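Local coordinates for protein oxidoreductase, Gfo/Idh/MocA family (Vibrio cholerae, PDB 1XEA) that is probably an NAD(P)-dependent oxidoreductase of the Gfo/Idh/MocA family, with its substrate not established, at residues A80-K94 with L106-G120. Residues are numbered along the deposited sequence; the frame is centred on the assembly and turned at random.
Sequences AAFFLHLGIPTFVDK and LYELAEKHHQPLYVG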
ATOM      1  N   ALA A  80      13.352 -41.903  11.677  1.00 51.86           N
ATOM      2  CA  ALA A  80      14.495 -41.157  12.185  1.00 52.23           C
ATOM      3  C   ALA A  80      15.475 -42.069  12.913  1.00 52.85           C
ATOM      4  O   ALA A  80      16.625 -42.225  12.495  1.00 52.71           O
ATOM      5  CB  ALA A  80      14.018 -40.052  13.122  1.00 52.68           C
ATOM      6  N   ALA A  81      15.015 -42.657  14.014  1.00 53.30           N
ATOM      7  CA  ALA A  81      15.839 -43.556  14.814  1.00 53.88           C
ATOM      8  C   ALA A  81      16.545 -44.580  13.934  1.00 54.99           C
ATOM      9  O   ALA A  81      17.752 -44.801  14.063  1.00 54.39           O
ATOM     10  CB  ALA A  81      14.981 -44.266  15.851  1.00 52.86           C
ATOM     11  N   PHE A  82      15.789 -45.193  13.028  1.00 56.42           N
ATOM     12  CA  PHE A  82      16.341 -46.206  12.133  1.00 57.55           C
ATOM     13  C   PHE A  82      17.644 -45.791  11.459  1.00 57.64           C
ATOM     14  O   PHE A  82      18.666 -46.471  11.588  1.00 58.19           O
ATOM     15  CB  PHE A  82      15.328 -46.583  11.056  1.00 58.32           C
ATOM     16  CG  PHE A  82      15.802 -47.677  10.146  1.00 60.27           C
ATOM     17  CD1 PHE A  82      16.099 -48.941  10.655  1.00 61.43           C
ATOM     18  CD2 PHE A  82      15.942 -47.454   8.783  1.00 60.73           C
ATOM     19  CE1 PHE A  82      16.521 -49.971   9.816  1.00 61.13           C
ATOM     20  CE2 PHE A  82      16.363 -48.477   7.934  1.00 62.39           C
ATOM     21  CZ  PHE A  82      16.655 -49.739   8.451  1.00 61.85           C
ATOM     22  N   PHE A  83      17.614 -44.677  10.741  1.00 56.80           N
ATOM     23  CA  PHE A  83      18.815 -44.229  10.057  1.00 56.52           C
ATOM     24  C   PHE A  83      19.807 -43.588  11.006  1.00 57.71           C
ATOM     25  O   PHE A  83      21.004 -43.553  10.727  1.00 58.27           O
ATOM     26  CB  PHE A  83      18.459 -43.259   8.938  1.00 53.21           C
ATOM     27  CG  PHE A  83      17.509 -43.831   7.938  1.00 49.45           C
ATOM     28  CD1 PHE A  83      16.138 -43.764   8.149  1.00 47.08           C
ATOM     29  CD2 PHE A  83      17.983 -44.461   6.794  1.00 47.34           C
ATOM     30  CE1 PHE A  83      15.251 -44.313   7.233  1.00 45.65           C
ATOM     31  CE2 PHE A  83      17.105 -45.015   5.872  1.00 45.68           C
ATOM     32  CZ  PHE A  83      15.736 -44.940   6.091  1.00 45.10           C
ATOM     33  N   LEU A  84      19.312 -43.079  12.129  1.00 58.41           N
ATOM     34  CA  LEU A  84      20.201 -42.464  13.100  1.00 59.69           C
ATOM     35  C   LEU A  84      21.109 -43.526  13.696  1.00 61.07           C
ATOM     36  O   LEU A  84      22.288 -43.270  13.961  1.00 60.95           O
ATOM     37  CB  LEU A  84      19.402 -41.778  14.202  1.00 58.16           C
ATOM     38  CG  LEU A  84      18.837 -40.423  13.801  1.00 57.85           C
ATOM     39  CD1 LEU A  84      18.034 -39.872  14.961  1.00 58.58           C
ATOM     40  CD2 LEU A  84      19.972 -39.473  13.442  1.00 57.12           C
ATOM     41  N   HIS A  85      20.566 -44.722  13.905  1.00 62.54           N
ATOM     42  CA  HIS A  85      21.355 -45.806  14.458  1.00 64.59           C
ATOM     43  C   HIS A  85      22.333 -46.330  13.400  1.00 64.41           C
ATOM     44  O   HIS A  85      23.497 -46.627  13.697  1.00 65.01           O
ATOM     45  CB  HIS A  85      20.437 -46.920  14.959  1.00 68.07           C
ATOM     46  CG  HIS A  85      21.177 -48.123  15.449  1.00 72.82           C
ATOM     47  ND1 HIS A  85      22.507 -48.087  15.814  1.00 75.24           N
ATOM     48  CD2 HIS A  85      20.792 -49.415  15.574  1.00 74.52           C
ATOM     49  CE1 HIS A  85      22.910 -49.303  16.134  1.00 75.99           C
ATOM     50  NE2 HIS A  85      21.886 -50.129  15.996  1.00 75.95           N
ATOM     51  N   LEU A  86      21.855 -46.434  12.164  1.00 62.74           N
ATOM     52  CA  LEU A  86      22.687 -46.894  11.058  1.00 61.02           C
ATOM     53  C   LEU A  86      23.799 -45.882  10.788  1.00 60.21           C
ATOM     54  O   LEU A  86      24.611 -46.067   9.881  1.00 59.88           O
ATOM     55  CB  LEU A  86      21.842 -47.050   9.799  1.00 62.36           C
ATOM     56  CG  LEU A  86      20.698 -48.051   9.914  1.00 64.71           C
ATOM     57  CD1 LEU A  86      19.717 -47.864   8.763  1.00 65.23           C
ATOM     58  CD2 LEU A  86      21.266 -49.457   9.924  1.00 64.55           C
ATOM     59  N   GLY A  87      23.815 -44.805  11.571  1.00 59.36           N
ATOM     60  CA  GLY A  87      24.828 -43.774  11.414  1.00 58.16           C
ATOM     61  C   GLY A  87      24.749 -42.985  10.118  1.00 57.43           C
ATOM     62  O   GLY A  87      25.704 -42.939   9.339  1.00 57.91           O
ATOM     63  N   ILE A  88      23.608 -42.351   9.885  1.00 56.24           N
ATOM     64  CA  ILE A  88      23.426 -41.568   8.672  1.00 55.46           C
ATOM     65  C   ILE A  88      22.790 -40.214   8.986  1.00 55.51           C
ATOM     66  O   ILE A  88      21.783 -40.147   9.689  1.00 56.79           O
ATOM     67  CB  ILE A  88      22.536 -42.336   7.683  1.00 54.06           C
ATOM     68  CG1 ILE A  88      23.155 -43.708   7.418  1.00 53.44           C
ATOM     69  CG2 ILE A  88      22.382 -41.563   6.389  1.00 51.54           C
ATOM     70  CD1 ILE A  88      22.300 -44.609   6.568  1.00 56.10           C
ATOM     71  N   PRO A  89      23.385 -39.114   8.487  1.00 54.39           N
ATOM     72  CA  PRO A  89      22.821 -37.783   8.744  1.00 52.87           C
ATOM     73  C   PRO A  89      21.332 -37.817   8.396  1.00 51.87           C
ATOM     74  O   PRO A  89      20.957 -38.158   7.274  1.00 52.49           O
ATOM     75  CB  PRO A  89      23.615 -36.894   7.797  1.00 52.72           C
ATOM     76  CG  PRO A  89      24.957 -37.569   7.771  1.00 52.41           C
ATOM     77  CD  PRO A  89      24.587 -39.022   7.639  1.00 52.86           C
ATOM     78  N   THR A  90      20.484 -37.479   9.355  1.00 49.46           N
ATOM     79  CA  THR A  90      19.048 -37.508   9.105  1.00 47.87           C
ATOM     80  C   THR A  90      18.378 -36.134   9.111  1.00 47.27           C
ATOM     81  O   THR A  90      18.682 -35.275   9.939  1.00 46.42           O
ATOM     82  CB  THR A  90      18.319 -38.413  10.142  1.00 47.21           C
ATOM     83  OG1 THR A  90      18.809 -39.751  10.029  1.00 47.37           O
ATOM     84  CG2 THR A  90      16.813 -38.417   9.914  1.00 44.79           C
ATOM     85  N   PHE A  91      17.445 -35.950   8.184  1.00 46.31           N
ATOM     86  CA  PHE A  91      16.692 -34.716   8.068  1.00 45.14           C
ATOM     87  C   PHE A  91      15.228 -35.068   8.245  1.00 44.21           C
ATOM     88  O   PHE A  91      14.754 -36.061   7.690  1.00 43.64           O
ATOM     89  CB  PHE A  91      16.902 -34.101   6.693  1.00 46.38           C
ATOM     90  CG  PHE A  91      16.011 -32.931   6.414  1.00 47.47           C
ATOM     91  CD1 PHE A  91      16.391 -31.649   6.780  1.00 47.80           C
ATOM     92  CD2 PHE A  91      14.785 -33.112   5.787  1.00 49.01           C
ATOM     93  CE1 PHE A  91      15.563 -30.555   6.522  1.00 48.08           C
ATOM     94  CE2 PHE A  91      13.949 -32.026   5.524  1.00 49.20           C
ATOM     95  CZ  PHE A  91      14.340 -30.746   5.893  1.00 47.83           C
ATOM     96  N   VAL A  92      14.521 -34.260   9.026  1.00 43.68           N
ATOM     97  CA  VAL A  92      13.105 -34.489   9.265  1.00 44.19           C
ATOM     98  C   VAL A  92      12.372 -33.167   9.194  1.00 45.79           C
ATOM     99  O   VAL A  92      12.779 -32.191   9.812  1.00 45.67           O
ATOM    100  CB  VAL A  92      12.844 -35.124  10.653  1.00 43.42           C
ATOM    101  CG1 VAL A  92      11.348 -35.318  10.865  1.00 40.98           C
ATOM    102  CG2 VAL A  92      13.559 -36.463  10.753  1.00 43.66           C
ATOM    103  N   ASP A  93      11.286 -33.137   8.433  1.00 48.61           N
ATOM    104  CA  ASP A  93      10.506 -31.921   8.294  1.00 51.18           C
ATOM    105  C   ASP A  93       9.718 -31.676   9.572  1.00 50.62           C
ATOM    106  O   ASP A  93       9.126 -32.597  10.128  1.00 51.39           O
ATOM    107  CB  ASP A  93       9.566 -32.038   7.094  1.00 55.12           C
ATOM    108  CG  ASP A  93       8.804 -30.759   6.828  1.00 61.98           C
ATOM    109  OD1 ASP A  93       9.445 -29.676   6.816  1.00 64.27           O
ATOM    110  OD2 ASP A  93       7.568 -30.829   6.611  1.00 66.39           O
ATOM    111  N   LYS A  94       9.727 -30.431  10.038  1.00 50.61           N
ATOM    112  CA  LYS A  94       9.017 -30.052  11.253  1.00 50.70           C
ATOM    113  C   LYS A  94       7.566 -30.512  11.170  1.00 50.52           C
ATOM    114  O   LYS A  94       6.953 -30.450  10.111  1.00 50.69           O
ATOM    115  CB  LYS A  94       9.079 -28.537  11.441  1.00 50.97           C
ATOM    116  CG  LYS A  94       8.312 -27.749  10.398  1.00 53.16           C
ATOM    117  CD  LYS A  94       6.833 -27.670  10.745  1.00 56.20           C
ATOM    118  CE  LYS A  94       5.968 -27.534   9.498  1.00 57.45           C
ATOM    119  NZ  LYS A  94       4.534 -27.407   9.867  1.00 58.06           N
ATOM    120  N   LEU A 106      15.185 -38.895  20.302  1.00 52.38           N
ATOM    121  CA  LEU A 106      15.847 -38.822  19.008  1.00 51.30           C
ATOM    122  C   LEU A 106      17.169 -38.045  19.035  1.00 52.15           C
ATOM    123  O   LEU A 106      18.143 -38.441  18.380  1.00 52.27           O
ATOM    124  CB  LEU A 106      14.898 -38.224  17.965  1.00 49.93           C
ATOM    125  CG  LEU A 106      13.750 -39.146  17.561  1.00 50.36           C
ATOM    126  CD1 LEU A 106      12.702 -38.384  16.775  1.00 50.53           C
ATOM    127  CD2 LEU A 106      14.306 -40.302  16.747  1.00 49.77           C
ATOM    128  N   TYR A 107      17.225 -36.941  19.774  1.00 51.66           N
ATOM    129  CA  TYR A 107      18.475 -36.192  19.828  1.00 53.27           C
ATOM    130  C   TYR A 107      19.497 -36.873  20.703  1.00 54.24           C
ATOM    131  O   TYR A 107      20.689 -36.861  20.391  1.00 53.76           O
ATOM    132  CB  TYR A 107      18.265 -34.750  20.297  1.00 53.67           C
ATOM    133  CG  TYR A 107      18.066 -33.813  19.137  1.00 54.13           C
ATOM    134  CD1 TYR A 107      16.825 -33.230  18.897  1.00 54.16           C
ATOM    135  CD2 TYR A 107      19.095 -33.582  18.221  1.00 53.87           C
ATOM    136  CE1 TYR A 107      16.602 -32.449  17.773  1.00 54.18           C
ATOM    137  CE2 TYR A 107      18.886 -32.801  17.089  1.00 54.85           C
ATOM    138  CZ  TYR A 107      17.632 -32.241  16.871  1.00 55.23           C
ATOM    139  OH  TYR A 107      17.388 -31.507  15.734  1.00 56.14           O
ATOM    140  N   GLU A 108      19.041 -37.462  21.804  1.00 56.19           N
ATOM    141  CA  GLU A 108      19.950 -38.179  22.688  1.00 56.84           C
ATOM    142  C   GLU A 108      20.555 -39.302  21.853  1.00 55.70           C
ATOM    143  O   GLU A 108      21.765 -39.492  21.848  1.00 56.09           O
ATOM    144  CB  GLU A 108      19.195 -38.745  23.899  1.00 58.47           C
ATOM    145  CG  GLU A 108      19.441 -37.977  25.205  1.00 63.41           C
ATOM    146  CD  GLU A 108      18.646 -38.525  26.392  1.00 67.29           C
ATOM    147  OE1 GLU A 108      18.668 -39.757  26.623  1.00 70.67           O
ATOM    148  OE2 GLU A 108      18.002 -37.723  27.113  1.00 69.45           O
ATOM    149  N   LEU A 109      19.702 -40.012  21.119  1.00 55.94           N
ATOM    150  CA  LEU A 109      20.121 -41.113  20.258  1.00 55.88           C
ATOM    151  C   LEU A 109      21.141 -40.677  19.219  1.00 56.43           C
ATOM    152  O   LEU A 109      22.176 -41.318  19.045  1.00 55.10           O
ATOM    153  CB  LEU A 109      18.900 -41.704  19.549  1.00 55.72           C
ATOM    154  CG  LEU A 109      19.153 -42.729  18.429  1.00 57.72           C
ATOM    155  CD1 LEU A 109      19.910 -43.936  18.960  1.00 58.35           C
ATOM    156  CD2 LEU A 109      17.822 -43.175  17.836  1.00 58.81           C
ATOM    157  N   ALA A 110      20.832 -39.591  18.518  1.00 59.69           N
ATOM    158  CA  ALA A 110      21.712 -39.057  17.479  1.00 61.36           C
ATOM    159  C   ALA A 110      23.085 -38.675  18.035  1.00 62.82           C
ATOM    160  O   ALA A 110      24.088 -38.787  17.336  1.00 61.70           O
ATOM    161  CB  ALA A 110      21.054 -37.850  16.824  1.00 61.11           C
ATOM    162  N   GLU A 111      23.118 -38.217  19.286  1.00 65.17           N
ATOM    163  CA  GLU A 111      24.365 -37.833  19.934  1.00 67.42           C
ATOM    164  C   GLU A 111      25.252 -39.034  20.220  1.00 66.85           C
ATOM    165  O   GLU A 111      26.478 -38.913  20.248  1.00 66.81           O
ATOM    166  CB  GLU A 111      24.087 -37.087  21.237  1.00 71.16           C
ATOM    167  CG  GLU A 111      23.639 -35.641  21.035  1.00 79.62           C
ATOM    168  CD  GLU A 111      23.427 -34.894  22.348  1.00 84.13           C
ATOM    169  OE1 GLU A 111      24.346 -34.931  23.209  1.00 86.93           O
ATOM    170  OE2 GLU A 111      22.347 -34.263  22.514  1.00 85.60           O
ATOM    171  N   LYS A 112      24.638 -40.191  20.441  1.00 66.13           N
ATOM    172  CA  LYS A 112      25.411 -41.395  20.702  1.00 65.82           C
ATOM    173  C   LYS A 112      26.129 -41.835  19.434  1.00 66.15           C
ATOM    174  O   LYS A 112      27.324 -42.125  19.462  1.00 66.61           O
ATOM    175  CB  LYS A 112      24.510 -42.532  21.188  1.00 65.20           C
ATOM    176  CG  LYS A 112      23.968 -42.354  22.597  1.00 65.62           C
ATOM    177  CD  LYS A 112      23.131 -43.558  23.009  1.00 65.78           C
ATOM    178  CE  LYS A 112      23.984 -44.820  23.112  1.00 65.51           C
ATOM    179  NZ  LYS A 112      25.063 -44.660  24.126  1.00 64.57           N
ATOM    180  N   HIS A 113      25.399 -41.874  18.322  1.00 66.26           N
ATOM    181  CA  HIS A 113      25.975 -42.298  17.048  1.00 65.92           C
ATOM    182  C   HIS A 113      26.709 -41.175  16.326  1.00 65.99           C
ATOM    183  O   HIS A 113      27.180 -41.341  15.197  1.00 65.19           O
ATOM    184  CB  HIS A 113      24.879 -42.898  16.169  1.00 65.14           C
ATOM    185  CG  HIS A 113      24.311 -44.171  16.719  1.00 65.65           C
ATOM    186  ND1 HIS A 113      25.048 -45.331  16.823  1.00 64.68           N
ATOM    187  CD2 HIS A 113      23.090 -44.457  17.231  1.00 65.87           C
ATOM    188  CE1 HIS A 113      24.307 -46.275  17.375  1.00 64.21           C
ATOM    189  NE2 HIS A 113      23.115 -45.771  17.632  1.00 63.70           N
ATOM    190  N   HIS A 114      26.828 -40.039  17.008  1.00 66.62           N
ATOM    191  CA  HIS A 114      27.516 -38.873  16.469  1.00 67.16           C
ATOM    192  C   HIS A 114      26.994 -38.490  15.078  1.00 64.96           C
ATOM    193  O   HIS A 114      27.758 -38.115  14.187  1.00 64.54           O
ATOM    194  CB  HIS A 114      29.032 -39.139  16.419  1.00 71.07           C
ATOM    195  CG  HIS A 114      29.653 -39.415  17.759  1.00 74.47           C
ATOM    196  ND1 HIS A 114      29.614 -38.513  18.802  1.00 75.64           N
ATOM    197  CD2 HIS A 114      30.342 -40.488  18.217  1.00 75.23           C
ATOM    198  CE1 HIS A 114      30.251 -39.019  19.844  1.00 75.80           C
ATOM    199  NE2 HIS A 114      30.702 -40.217  19.515  1.00 76.48           N
ATOM    200  N   GLN A 115      25.687 -38.587  14.890  1.00 62.52           N
ATOM    201  CA  GLN A 115      25.113 -38.221  13.613  1.00 60.30           C
ATOM    202  C   GLN A 115      24.337 -36.918  13.742  1.00 58.79           C
ATOM    203  O   GLN A 115      23.893 -36.550  14.828  1.00 58.65           O
ATOM    204  CB  GLN A 115      24.211 -39.335  13.096  1.00 60.20           C
ATOM    205  CG  GLN A 115      24.993 -40.521  12.598  1.00 61.75           C
ATOM    206  CD  GLN A 115      26.000 -40.120  11.546  1.00 63.23           C
ATOM    207  OE1 GLN A 115      25.669 -39.406  10.600  1.00 64.76           O
ATOM    208  NE2 GLN A 115      27.234 -40.574  11.700  1.00 64.77           N
ATOM    209  N   PRO A 116      24.198 -36.180  12.635  1.00 56.77           N
ATOM    210  CA  PRO A 116      23.471 -34.917  12.652  1.00 54.50           C
ATOM    211  C   PRO A 116      22.002 -35.161  12.339  1.00 52.78           C
ATOM    212  O   PRO A 116      21.665 -35.925  11.430  1.00 52.84           O
ATOM    213  CB  PRO A 116      24.167 -34.123  11.564  1.00 54.87           C
ATOM    214  CG  PRO A 116      24.400 -35.176  10.539  1.00 56.44           C
ATOM    215  CD  PRO A 116      24.927 -36.334  11.363  1.00 57.24           C
ATOM    216  N   LEU A 117      21.143 -34.514  13.117  1.00 49.26           N
ATOM    217  CA  LEU A 117      19.703 -34.601  12.959  1.00 46.30           C
ATOM    218  C   LEU A 117      19.211 -33.176  12.724  1.00 46.10           C
ATOM    219  O   LEU A 117      19.169 -32.356  13.641  1.00 45.89           O
ATOM    220  CB  LEU A 117      19.072 -35.176  14.224  1.00 44.45           C
ATOM    221  CG  LEU A 117      17.544 -35.213  14.274  1.00 44.27           C
ATOM    222  CD1 LEU A 117      16.989 -36.090  13.153  1.00 42.45           C
ATOM    223  CD2 LEU A 117      17.115 -35.747  15.629  1.00 43.45           C
ATOM    224  N   TYR A 118      18.845 -32.894  11.483  1.00 44.84           N
ATOM    225  CA  TYR A 118      18.380 -31.573  11.083  1.00 43.50           C
ATOM    226  C   TYR A 118      16.858 -31.485  11.019  1.00 42.98           C
ATOM    227  O   TYR A 118      16.209 -32.344  10.420  1.00 42.38           O
ATOM    228  CB  TYR A 118      18.949 -31.259   9.707  1.00 42.50           C
ATOM    229  CG  TYR A 118      18.992 -29.802   9.356  1.00 41.53           C
ATOM    230  CD1 TYR A 118      20.112 -29.030   9.675  1.00 41.68           C
ATOM    231  CD2 TYR A 118      17.938 -29.199   8.670  1.00 39.17           C
ATOM    232  CE1 TYR A 118      20.188 -27.697   9.314  1.00 41.61           C
ATOM    233  CE2 TYR A 118      18.002 -27.863   8.303  1.00 41.90           C
ATOM    234  CZ  TYR A 118      19.133 -27.115   8.626  1.00 41.88           C
ATOM    235  OH  TYR A 118      19.214 -25.793   8.255  1.00 41.15           O
ATOM    236  N   VAL A 119      16.291 -30.443  11.621  1.00 43.90           N
ATOM    237  CA  VAL A 119      14.842 -30.247  11.596  1.00 43.74           C
ATOM    238  C   VAL A 119      14.499 -29.173  10.555  1.00 43.52           C
ATOM    239  O   VAL A 119      15.168 -28.144  10.470  1.00 42.95           O
ATOM    240  CB  VAL A 119      14.302 -29.809  12.977  1.00 43.08           C
ATOM    241  CG1 VAL A 119      12.800 -29.645  12.903  1.00 42.66           C
ATOM    242  CG2 VAL A 119      14.666 -30.842  14.041  1.00 40.78           C
ATOM    243  N   GLY A 120      13.448 -29.418   9.779  1.00 43.68           N
ATOM    244  CA  GLY A 120      13.052 -28.486   8.740  1.00 43.25           C
ATOM    245  C   GLY A 120      12.233 -27.273   9.134  1.00 43.52           C
ATOM    246  O   GLY A 120      11.005 -27.318   9.140  1.00 45.86           O
TER
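Leu106 meets the neighbouring helix through one methyl, CD2, which lies 3.6 Å from Ala80 CB. A turn later Leu109, its CG anti to the backbone N (chi1 171°), brings CD2 to Ala81 CB, while Ala110 CB packs on both methyls of Leu84. Helices 76-85 and 100-112 thus run side by side, their axes here 9.4 Å apart and only 13° from parallel. At their C-terminal ends the His113 ring lies under His85, whose CA sits over its face, 3.8 Å from the centroid. Gln115 bends at chi2 and sets its amide carbon against Gly87 C, with OE1 reaching Pro89 CD; the proline nitrogen has no hydrogen to offer it. Pro116 CG rests against Pro89 CB, and Pro116 O accepts Thr90 N at 2.8 Å. From there strand 117-120, outermost of the Rossmann sheet within the chain, pairs in parallel, completing the beta-alpha-beta crossover 90-93, 100-112, 117-120: Tyr118 N gives to Thr90 O and Tyr118 O takes Val92 N (2.9 Å, 164° at the hydrogen). The Tyr118 and Phe91 rings meet rim to rim; Tyr118 OH bonds Asp274. Gly120 N gives to Val92 O, and a weak Lys94 N to Gly120 O bond follows. Directional backbone bonds therefore set the strand register, while apolar side-chain contacts join the helices.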